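Primase X domain-containing protein (Sulfolobus solfataricus, PDB 4WYH) is PriX, a noncatalytic subunit of the archaeal eukaryotic-type primase, essential for efficient primer synthesis. Local coordinates at residues A[32-37]-A[52-57]; A[41-46]-A[123-128]; A[57-62]-A[72-77]. All blocks are in the same frame, centred on the assembly; numbering follows the deposited sequence.

Interaction 1 (A[32-37]-A[52-57]); sequences YSWIEK and LYVASR
Two first torsions set up the meeting of Trp-34, Ile-35 and Val-54. With chi1 at -178°, the CG1 methyl of Val-54 extends away from its own amide nitrogen and across to helix 33-41. Trp-34 takes a different rotamer: its CG sits between the backbone N and the carbonyl carbon (chi1 70°), a crowded position that swings the indole from the flank of its helix toward residues 52-57. Ile-35 needs no such detour, for its CB already points at the other helix.

The result is a worked example of how one methyl can serve as a shared meeting point for two side chains of another helix. Val-54 CG1 packs 3.6 Å from Ile-35 CD1, the two side chains crossing at a slant, and lies 3.8 Å from Trp-34 CH2, at the far corner of the indole, where the side chains cross nearly at right angles. The methyl comes up to this ring obliquely. One face of the same indole is occupied from within its own segment: Ile-35 CG1 lies 3.5 Å above the ring plane, over its centre, so tryptophan and isoleucine present a joint apolar surface. The other branch of Ile-35, CG2, reaches 4.4 Å from Ala-55 CA. The small alanine is consistent with the close approach here, the CA atoms of Ile-35 and Ala-55 being 6.7 Å apart.

The contact joins helix 33-41 to helix 47-63; the axes of the short segments 33-37 and 52-57 make an angle of 98°. Ile-122 and Leu-126 of helix 116-128 also touch Trp-34, while Met-118 and Trp-106 touch Val-54.

The chemistry across the contact is entirely apolar: methyl groups, an aliphatic chain and an aromatic carbon, largely buried. Its cohesion therefore rests on the hydrophobic effect and van der Waals packing, and not on directional bonds.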
loop_
_atom_site.group_PDB
_atom_site.type_symbol
_atom_site.label_atom_id
_atom_site.label_comp_id
_atom_site.label_asym_id
_atom_site.label_seq_id
_atom_site.Cartn_x
_atom_site.Cartn_y
_atom_site.Cartn_z
ATOM N N TYR A 32 -10.192 -6.350 -4.810
ATOM C CA TYR A 32 -9.367 -5.258 -4.244
ATOM C C TYR A 32 -9.728 -5.021 -2.807
ATOM O O TYR A 32 -9.080 -4.260 -2.114
ATOM C CB TYR A 32 -9.466 -3.924 -5.036
ATOM C CG TYR A 32 -8.804 -3.968 -6.382
ATOM C CD1 TYR A 32 -7.481 -4.234 -6.457
ATOM C CD2 TYR A 32 -9.506 -3.777 -7.587
ATOM C CE1 TYR A 32 -6.822 -4.288 -7.666
ATOM C CE2 TYR A 32 -8.836 -3.824 -8.835
ATOM C CZ TYR A 32 -7.483 -4.068 -8.846
ATOM O OH TYR A 32 -6.666 -4.117 -9.988
ATOM N N SER A 33 -10.752 -5.701 -2.343
ATOM C CA SER A 33 -11.142 -5.595 -0.962
ATOM C C SER A 33 -9.965 -5.817 -0.085
ATOM O O SER A 33 -9.859 -5.150 0.928
ATOM C CB SER A 33 -12.246 -6.607 -0.602
ATOM O OG SER A 33 -13.482 -6.038 -1.029
ATOM N N TRP A 34 -9.121 -6.792 -0.439
ATOM C CA TRP A 34 -7.964 -7.179 0.401
ATOM C C TRP A 34 -7.006 -6.002 0.669
ATOM O O TRP A 34 -6.430 -5.916 1.732
ATOM C CB TRP A 34 -7.225 -8.391 -0.202
ATOM C CG TRP A 34 -6.477 -8.124 -1.470
ATOM C CD1 TRP A 34 -6.969 -8.206 -2.741
ATOM C CD2 TRP A 34 -5.103 -7.694 -1.610
ATOM N NE1 TRP A 34 -5.988 -7.899 -3.655
ATOM C CE2 TRP A 34 -4.835 -7.589 -2.981
ATOM C CE3 TRP A 34 -4.080 -7.391 -0.708
ATOM C CZ2 TRP A 34 -3.596 -7.149 -3.477
ATOM C CZ3 TRP A 34 -2.846 -6.980 -1.212
ATOM C CH2 TRP A 34 -2.629 -6.886 -2.593
ATOM N N ILE A 35 -6.877 -5.104 -0.288
ATOM C CA ILE A 35 -6.070 -3.903 -0.111
ATOM C C ILE A 35 -6.624 -3.049 0.998
ATOM O O ILE A 35 -5.873 -2.607 1.870
ATOM C CB ILE A 35 -5.971 -3.115 -1.421
ATOM C CG1 ILE A 35 -5.377 -4.046 -2.500
ATOM C CG2 ILE A 35 -5.134 -1.856 -1.241
ATOM C CD1 ILE A 35 -4.920 -3.387 -3.765
ATOM N N GLU A 36 -7.931 -2.831 1.010
ATOM C CA GLU A 36 -8.556 -2.033 2.058
ATOM C C GLU A 36 -8.304 -2.635 3.432
ATOM O O GLU A 36 -7.983 -1.938 4.389
ATOM C CB GLU A 36 -10.061 -1.888 1.819
ATOM C CG GLU A 36 -10.425 -1.116 0.538
ATOM C CD GLU A 36 -10.224 0.386 0.619
ATOM O OE1 GLU A 36 -9.703 0.833 1.675
ATOM O OE2 GLU A 36 -10.553 1.138 -0.371
ATOM N N LYS A 37 -8.412 -3.945 3.517
ATOM C CA LYS A 37 -8.148 -4.641 4.756
ATOM C C LYS A 37 -6.729 -4.456 5.274
ATOM O O LYS A 37 -6.519 -4.257 6.439
ATOM C CB LYS A 37 -8.424 -6.136 4.578
ATOM C CG LYS A 37 -8.913 -6.769 5.862
ATOM C CD LYS A 37 -10.015 -5.901 6.486
ATOM C CE LYS A 37 -10.715 -6.490 7.708
ATOM N NZ LYS A 37 -11.638 -5.400 8.193
ATOM N N LEU A 52 4.490 1.570 -2.248
ATOM C CA LEU A 52 4.956 1.875 -3.594
ATOM C C LEU A 52 4.274 1.016 -4.667
ATOM O O LEU A 52 3.875 1.525 -5.698
ATOM C CB LEU A 52 6.460 1.688 -3.682
ATOM C CG LEU A 52 7.157 1.943 -5.009
ATOM C CD1 LEU A 52 6.832 3.353 -5.490
ATOM C CD2 LEU A 52 8.642 1.713 -4.874
ATOM N N TYR A 53 4.118 -0.286 -4.403
ATOM C CA TYR A 53 3.747 -1.239 -5.465
ATOM C C TYR A 53 2.293 -1.543 -5.514
ATOM O O TYR A 53 1.791 -1.991 -6.569
ATOM C CB TYR A 53 4.649 -2.554 -5.433
ATOM C CG TYR A 53 6.125 -2.292 -5.675
ATOM C CD1 TYR A 53 6.572 -1.936 -6.908
ATOM C CD2 TYR A 53 7.074 -2.386 -4.646
ATOM C CE1 TYR A 53 7.908 -1.650 -7.118
ATOM C CE2 TYR A 53 8.398 -2.077 -4.831
ATOM C CZ TYR A 53 8.812 -1.686 -6.068
ATOM O OH TYR A 53 10.123 -1.425 -6.325
ATOM N N VAL A 54 1.583 -1.305 -4.406
ATOM C CA VAL A 54 0.228 -1.718 -4.295
ATOM C C VAL A 54 -0.710 -0.582 -3.860
ATOM O O VAL A 54 -1.567 -0.163 -4.634
ATOM C CB VAL A 54 0.104 -2.956 -3.359
ATOM C CG1 VAL A 54 -1.325 -3.410 -3.294
ATOM C CG2 VAL A 54 1.074 -4.054 -3.786
ATOM N N ALA A 55 -0.577 -0.097 -2.639
ATOM C CA ALA A 55 -1.619 0.727 -2.074
ATOM C C ALA A 55 -1.756 2.067 -2.770
ATOM O O ALA A 55 -2.865 2.493 -3.073
ATOM C CB ALA A 55 -1.378 0.912 -0.601
ATOM N N SER A 56 -0.655 2.734 -3.046
ATOM C CA SER A 56 -0.730 4.041 -3.707
ATOM C C SER A 56 -1.444 3.921 -5.079
ATOM O O SER A 56 -2.313 4.709 -5.366
ATOM C CB SER A 56 0.666 4.681 -3.925
ATOM O OG SER A 56 1.465 3.888 -4.771
ATOM N N ARG A 57 -1.066 2.907 -5.859
ATOM C CA ARG A 57 -1.645 2.659 -7.175
ATOM C C ARG A 57 -3.122 2.298 -7.095
ATOM O O ARG A 57 -3.900 2.754 -7.881
ATOM C CB ARG A 57 -0.906 1.521 -7.810
ATOM C CG ARG A 57 0.617 1.705 -7.853
ATOM C CD ARG A 57 1.237 0.587 -8.634
ATOM N NE ARG A 57 2.655 0.700 -8.705
ATOM C CZ ARG A 57 3.415 -0.061 -9.462
ATOM N NH1 ARG A 57 2.866 -1.015 -10.224
ATOM N NH2 ARG A 57 4.736 0.099 -9.428
#

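Interaction 2 (A[41-46]-A[123-128]); sequences MGLQDS and IRVLKN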
loop_
_atom_site.group_PDB
_atom_site.type_symbol
_atom_site.label_atom_id
_atom_site.label_comp_id
_atom_site.label_asym_id
_atom_site.label_seq_id
_atom_site.Cartn_x
_atom_site.Cartn_y
_atom_site.Cartn_z
ATOM N N MET A 41 -5.275 -2.642 8.754
ATOM C CA MET A 41 -4.603 -3.413 9.796
ATOM C C MET A 41 -3.115 -3.135 9.958
ATOM O O MET A 41 -2.600 -3.152 11.057
ATOM C CB MET A 41 -4.868 -4.885 9.580
ATOM C CG MET A 41 -6.349 -5.252 9.535
ATOM S SD MET A 41 -7.208 -4.989 11.109
ATOM C CE MET A 41 -5.993 -5.551 12.325
ATOM N N GLY A 42 -2.437 -2.879 8.840
ATOM C CA GLY A 42 -1.049 -2.546 8.835
ATOM C C GLY A 42 -0.178 -3.748 8.506
ATOM O O GLY A 42 -0.630 -4.891 8.532
ATOM N N LEU A 43 1.044 -3.463 8.109
ATOM C CA LEU A 43 2.042 -4.481 7.847
ATOM C C LEU A 43 3.294 -4.185 8.708
ATOM O O LEU A 43 3.253 -3.367 9.670
ATOM C CB LEU A 43 2.398 -4.545 6.340
ATOM C CG LEU A 43 1.265 -4.901 5.347
ATOM C CD1 LEU A 43 1.751 -4.849 3.884
ATOM C CD2 LEU A 43 0.626 -6.245 5.653
ATOM N N GLN A 44 4.397 -4.817 8.321
ATOM C CA GLN A 44 5.555 -4.832 9.168
ATOM C C GLN A 44 6.844 -4.414 8.430
ATOM O O GLN A 44 7.129 -3.262 8.422
ATOM C CB GLN A 44 5.633 -6.159 9.902
ATOM C CG GLN A 44 6.711 -6.218 10.950
ATOM C CD GLN A 44 6.587 -7.413 11.884
ATOM O OE1 GLN A 44 6.890 -7.304 13.062
ATOM N NE2 GLN A 44 6.130 -8.536 11.383
ATOM N N ASP A 45 7.658 -5.341 7.964
ATOM C CA ASP A 45 8.850 -5.014 7.209
ATOM C C ASP A 45 8.588 -4.607 5.761
ATOM O O ASP A 45 9.451 -4.060 5.126
ATOM C CB ASP A 45 9.797 -6.196 7.205
ATOM C CG ASP A 45 10.286 -6.583 8.647
ATOM O OD1 ASP A 45 10.194 -5.760 9.593
ATOM O OD2 ASP A 45 10.715 -7.740 8.766
ATOM N N SER A 46 7.383 -4.865 5.245
ATOM C CA SER A 46 7.090 -4.637 3.869
ATOM C C SER A 46 6.268 -3.382 3.610
ATOM O O SER A 46 5.827 -3.203 2.513
ATOM C CB SER A 46 6.416 -5.871 3.272
ATOM O OG SER A 46 5.097 -5.985 3.712
ATOM N N ILE A 123 -1.034 -11.846 3.697
ATOM C CA ILE A 123 -1.809 -13.035 3.961
ATOM C C ILE A 123 -2.095 -13.188 5.443
ATOM O O ILE A 123 -3.181 -13.582 5.816
ATOM C CB ILE A 123 -1.014 -14.273 3.456
ATOM C CG1 ILE A 123 -0.999 -14.361 1.961
ATOM C CG2 ILE A 123 -1.539 -15.562 4.017
ATOM C CD1 ILE A 123 -2.307 -14.154 1.293
ATOM N N ARG A 124 -1.093 -12.926 6.280
ATOM C CA ARG A 124 -1.219 -13.110 7.751
ATOM C C ARG A 124 -2.254 -12.181 8.323
ATOM O O ARG A 124 -3.047 -12.600 9.219
ATOM C CB ARG A 124 0.116 -12.939 8.468
ATOM C CG ARG A 124 1.011 -14.136 8.137
ATOM C CD ARG A 124 2.418 -13.981 8.694
ATOM N NE ARG A 124 3.254 -15.173 8.452
ATOM C CZ ARG A 124 4.588 -15.154 8.415
ATOM N NH1 ARG A 124 5.225 -14.012 8.611
ATOM N NH2 ARG A 124 5.290 -16.266 8.181
ATOM N N VAL A 125 -2.317 -10.971 7.742
ATOM C CA VAL A 125 -3.394 -10.031 8.096
ATOM C C VAL A 125 -4.751 -10.508 7.609
ATOM O O VAL A 125 -5.734 -10.409 8.330
ATOM C CB VAL A 125 -3.098 -8.625 7.497
ATOM C CG1 VAL A 125 -4.335 -7.712 7.495
ATOM C CG2 VAL A 125 -1.951 -8.020 8.252
ATOM N N LEU A 126 -4.815 -10.981 6.358
ATOM C CA LEU A 126 -6.099 -11.406 5.765
ATOM C C LEU A 126 -6.602 -12.628 6.531
ATOM O O LEU A 126 -7.820 -12.752 6.826
ATOM C CB LEU A 126 -5.931 -11.716 4.289
ATOM C CG LEU A 126 -5.458 -10.547 3.435
ATOM C CD1 LEU A 126 -5.367 -11.024 1.992
ATOM C CD2 LEU A 126 -6.403 -9.367 3.628
ATOM N N LYS A 127 -5.622 -13.480 6.889
ATOM C CA LYS A 127 -5.872 -14.764 7.459
ATOM C C LYS A 127 -6.295 -14.673 8.894
ATOM O O LYS A 127 -7.291 -15.341 9.285
ATOM C CB LYS A 127 -4.666 -15.676 7.307
ATOM C CG LYS A 127 -4.576 -16.229 5.910
ATOM C CD LYS A 127 -3.506 -17.245 5.928
ATOM C CE LYS A 127 -3.289 -17.694 4.493
ATOM N NZ LYS A 127 -4.173 -18.776 3.933
ATOM N N ASN A 128 -5.617 -13.837 9.682
ATOM C CA ASN A 128 -6.021 -13.778 11.106
ATOM C C ASN A 128 -7.307 -13.040 11.320
ATOM O O ASN A 128 -7.853 -13.088 12.415
ATOM C CB ASN A 128 -4.953 -13.209 12.022
ATOM C CG ASN A 128 -4.712 -11.772 11.781
ATOM O OD1 ASN A 128 -4.920 -11.287 10.671
ATOM N ND2 ASN A 128 -4.288 -11.051 12.825
#
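The flat group that touches across this contact belongs to the backbone: the carbonyl of Gly-42, whose O meets Val-125 CG2 at 3.4 Å. No aromatic face or edge takes part between the two segments, though the ring of Phe-77, from helix 67-78, packs against Gly-42 CA. Val-125 points from its helix straight at residues 41-46 and divides its work between its branches. CG1, placed by a chi1 of 164°, packs 3.6 Å from Met-41 CB and 3.8 Å from Met-41 CG, the methionine passing it on a diagonal. CG2 turns to the carbonyl and, more loosely, to Leu-43 CD2 at 4.1 Å, the leucine lying roughly perpendicular to the valine.

Met-41 uses only the root of its side chain for this packing; the chain bends at chi2 and again at chi3, and the residue is exposed to solvent. Gly-42 breaks the helix with a positive phi of 99°, a conformation in which any CB would be pressed against the carbonyl O of Met-41. Were Val-125 cut back to an alanine, both methyls would be gone, and a gap is likely to open beside Met-41 and Leu-43, with the Gly-42 turn less firmly backed.

This illustrates how apolar packing at one end of a loop can be paired with hydrogen bonds at the other. There the carboxylate of Glu-121 hydrogen-bonds the backbone N of Gln-44 and Asp-45 and the hydroxyl of Ser-46. The loop so held includes Asp-45, which has been seen to bind manganese in a structure of this protein, although no metal is bound to the present chain.

In the fold, the contact lets C-terminal helix 116-128 lie against the connection between helix 33-41 and helix 47-63. Leu-43 touches Val-38 and Ile-122, and Leu-126 packs against Trp-34 and Lys-37 of helix 33-41.

Interaction 3 (A[57-62]-A[72-77]); sequences RYLVNV and QTLKEF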
loop_
_atom_site.group_PDB
_atom_site.type_symbol
_atom_site.label_atom_id
_atom_site.label_comp_id
_atom_site.label_asym_id
_atom_site.label_seq_id
_atom_site.Cartn_x
_atom_site.Cartn_y
_atom_site.Cartn_z
ATOM N N ARG A 57 -1.066 2.907 -5.859
ATOM C CA ARG A 57 -1.645 2.659 -7.175
ATOM C C ARG A 57 -3.122 2.298 -7.095
ATOM O O ARG A 57 -3.900 2.754 -7.881
ATOM C CB ARG A 57 -0.906 1.521 -7.810
ATOM C CG ARG A 57 0.617 1.705 -7.853
ATOM C CD ARG A 57 1.237 0.587 -8.634
ATOM N NE ARG A 57 2.655 0.700 -8.705
ATOM C CZ ARG A 57 3.415 -0.061 -9.462
ATOM N NH1 ARG A 57 2.866 -1.015 -10.224
ATOM N NH2 ARG A 57 4.736 0.099 -9.428
ATOM N N TYR A 58 -3.508 1.477 -6.126
ATOM C CA TYR A 58 -4.915 1.200 -5.920
ATOM C C TYR A 58 -5.734 2.455 -5.630
ATOM O O TYR A 58 -6.761 2.746 -6.255
ATOM C CB TYR A 58 -5.045 0.218 -4.790
ATOM C CG TYR A 58 -6.453 0.031 -4.268
ATOM C CD1 TYR A 58 -7.414 -0.543 -5.053
ATOM C CD2 TYR A 58 -6.824 0.502 -2.970
ATOM C CE1 TYR A 58 -8.735 -0.692 -4.580
ATOM C CE2 TYR A 58 -8.135 0.378 -2.489
ATOM C CZ TYR A 58 -9.053 -0.253 -3.279
ATOM O OH TYR A 58 -10.313 -0.466 -2.891
ATOM N N LEU A 59 -5.294 3.207 -4.635
ATOM C CA LEU A 59 -5.990 4.387 -4.215
ATOM C C LEU A 59 -6.159 5.392 -5.360
ATOM O O LEU A 59 -7.244 5.884 -5.636
ATOM C CB LEU A 59 -5.241 5.024 -3.027
ATOM C CG LEU A 59 -5.275 4.253 -1.705
ATOM C CD1 LEU A 59 -4.395 4.965 -0.686
ATOM C CD2 LEU A 59 -6.720 4.176 -1.279
ATOM N N VAL A 60 -5.091 5.663 -6.050
ATOM C CA VAL A 60 -5.082 6.682 -7.075
ATOM C C VAL A 60 -5.740 6.226 -8.397
ATOM O O VAL A 60 -6.572 6.957 -9.004
ATOM C CB VAL A 60 -3.626 7.147 -7.292
ATOM C CG1 VAL A 60 -3.506 8.062 -8.496
ATOM C CG2 VAL A 60 -3.112 7.823 -6.005
ATOM N N ASN A 61 -5.395 5.033 -8.844
ATOM C CA ASN A 61 -5.713 4.639 -10.214
ATOM C C ASN A 61 -6.893 3.733 -10.338
ATOM O O ASN A 61 -7.529 3.686 -11.407
ATOM C CB ASN A 61 -4.474 4.038 -10.885
ATOM C CG ASN A 61 -3.414 5.089 -11.136
ATOM O OD1 ASN A 61 -3.694 6.302 -11.282
ATOM N ND2 ASN A 61 -2.164 4.638 -11.107
ATOM N N VAL A 62 -7.225 3.060 -9.252
ATOM C CA VAL A 62 -8.400 2.170 -9.210
ATOM C C VAL A 62 -9.571 2.815 -8.453
ATOM O O VAL A 62 -10.648 2.914 -8.972
ATOM C CB VAL A 62 -8.082 0.815 -8.593
ATOM C CG1 VAL A 62 -9.289 -0.105 -8.741
ATOM C CG2 VAL A 62 -6.867 0.172 -9.263
ATOM N N GLN A 72 -3.178 10.871 3.306
ATOM C CA GLN A 72 -3.566 10.619 4.683
ATOM C C GLN A 72 -3.751 9.151 4.872
ATOM O O GLN A 72 -3.299 8.606 5.831
ATOM C CB GLN A 72 -4.859 11.392 5.017
ATOM C CG GLN A 72 -5.329 11.133 6.429
ATOM C CD GLN A 72 -4.286 11.452 7.487
ATOM O OE1 GLN A 72 -3.554 12.444 7.375
ATOM N NE2 GLN A 72 -4.214 10.623 8.535
ATOM N N THR A 73 -4.392 8.481 3.930
ATOM C CA THR A 73 -4.613 7.046 4.003
ATOM C C THR A 73 -3.309 6.222 4.101
ATOM O O THR A 73 -3.194 5.278 4.917
ATOM C CB THR A 73 -5.381 6.613 2.745
ATOM O OG1 THR A 73 -6.631 7.327 2.722
ATOM C CG2 THR A 73 -5.625 5.108 2.790
ATOM N N LEU A 74 -2.336 6.610 3.265
ATOM C CA LEU A 74 -1.038 5.948 3.230
ATOM C C LEU A 74 -0.261 6.178 4.511
ATOM O O LEU A 74 0.393 5.262 5.033
ATOM C CB LEU A 74 -0.253 6.426 1.993
ATOM C CG LEU A 74 -0.880 6.026 0.672
ATOM C CD1 LEU A 74 -0.219 6.675 -0.512
ATOM C CD2 LEU A 74 -0.853 4.512 0.569
ATOM N N LYS A 75 -0.278 7.419 5.003
ATOM C CA LYS A 75 0.428 7.737 6.252
ATOM C C LYS A 75 -0.169 7.031 7.500
ATOM O O LYS A 75 0.574 6.434 8.289
ATOM C CB LYS A 75 0.489 9.266 6.448
ATOM C CG LYS A 75 1.524 9.669 7.440
ATOM C CD LYS A 75 1.124 10.971 8.113
ATOM C CE LYS A 75 1.648 12.169 7.370
ATOM N NZ LYS A 75 1.451 13.366 8.238
ATOM N N GLU A 76 -1.486 7.029 7.593
ATOM C CA GLU A 76 -2.251 6.298 8.631
ATOM C C GLU A 76 -1.971 4.825 8.621
ATOM O O GLU A 76 -1.744 4.285 9.679
ATOM C CB GLU A 76 -3.725 6.381 8.379
ATOM C CG GLU A 76 -4.393 7.427 9.099
ATOM C CD GLU A 76 -5.793 7.601 8.576
ATOM O OE1 GLU A 76 -6.269 6.974 7.566
ATOM O OE2 GLU A 76 -6.368 8.449 9.172
ATOM N N PHE A 77 -1.962 4.194 7.457
ATOM C CA PHE A 77 -1.503 2.821 7.297
ATOM C C PHE A 77 -0.085 2.597 7.798
ATOM O O PHE A 77 0.144 1.688 8.611
ATOM C CB PHE A 77 -1.557 2.416 5.812
ATOM C CG PHE A 77 -0.742 1.211 5.502
ATOM C CD1 PHE A 77 -1.169 -0.033 5.928
ATOM C CD2 PHE A 77 0.477 1.303 4.781
ATOM C CE1 PHE A 77 -0.407 -1.158 5.640
ATOM C CE2 PHE A 77 1.216 0.156 4.483
ATOM C CZ PHE A 77 0.778 -1.054 4.928
#
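Leu-59 and Thr-73 reach toward each other tip to tip, while Leu-59 and Leu-74 slide past one another in opposite directions. Both relations converge on a single atom, Leu-59 CD1. It stands 3.7 Å from Thr-73 CG2 and 3.8 Å from Leu-74 CD2, so one leucine methyl is received by two consecutive residues of the opposing helix.

The threonine illustrates how an amphipathic side chain can serve an apolar contact. With chi1 at -60°, its CG2 lies anti to the backbone N and is offered to Leu-59, while OG1 sits beside that N and hydrogen-bonds to the carbonyl O of Glu-69, one turn back. The hydroxyl is thus satisfied within its own helix. Leu-74 leaves the helix along its flank, and only the end of its side chain closes on Leu-59.

Away from the packed face, Gln-72 NE2 donates a nearly straight hydrogen bond of 3.1 Å to Glu-76 OE2. The acceptor lies close to the glutamine amide plane, but the donor comes from well above the carboxylate plane.

The contact joins helix 47-63 to helix 67-78 across the short turn between them, from which Val-65 also touches Leu-59. Helix 33-41 adjoins through Leu-39 on Thr-73, and helix 88-101 through Ile-95 on Leu-74.

How the interactions relate
All three contacts belong to one all-helical domain, and helix 47-63 links two of them: interaction 1 uses residues 52-57 and interaction 3 residues 57-62, sharing Arg-57, with centres about 7 Å apart. Tyr-58 joins them further, packing on Tyr-32 and Ile-35. Interaction 2 lies about 12 Å from interaction 1 and 16 Å from interaction 3, between centres, on the other side of the chain's middle from the latter. Along the sequence interaction 1 closes before interaction 3 opens, whereas interaction 2 spans most of the domain and brings the C-terminal helix back to the loop after helix 33-41. Local helix pairing and long-range closure thus build one compact body.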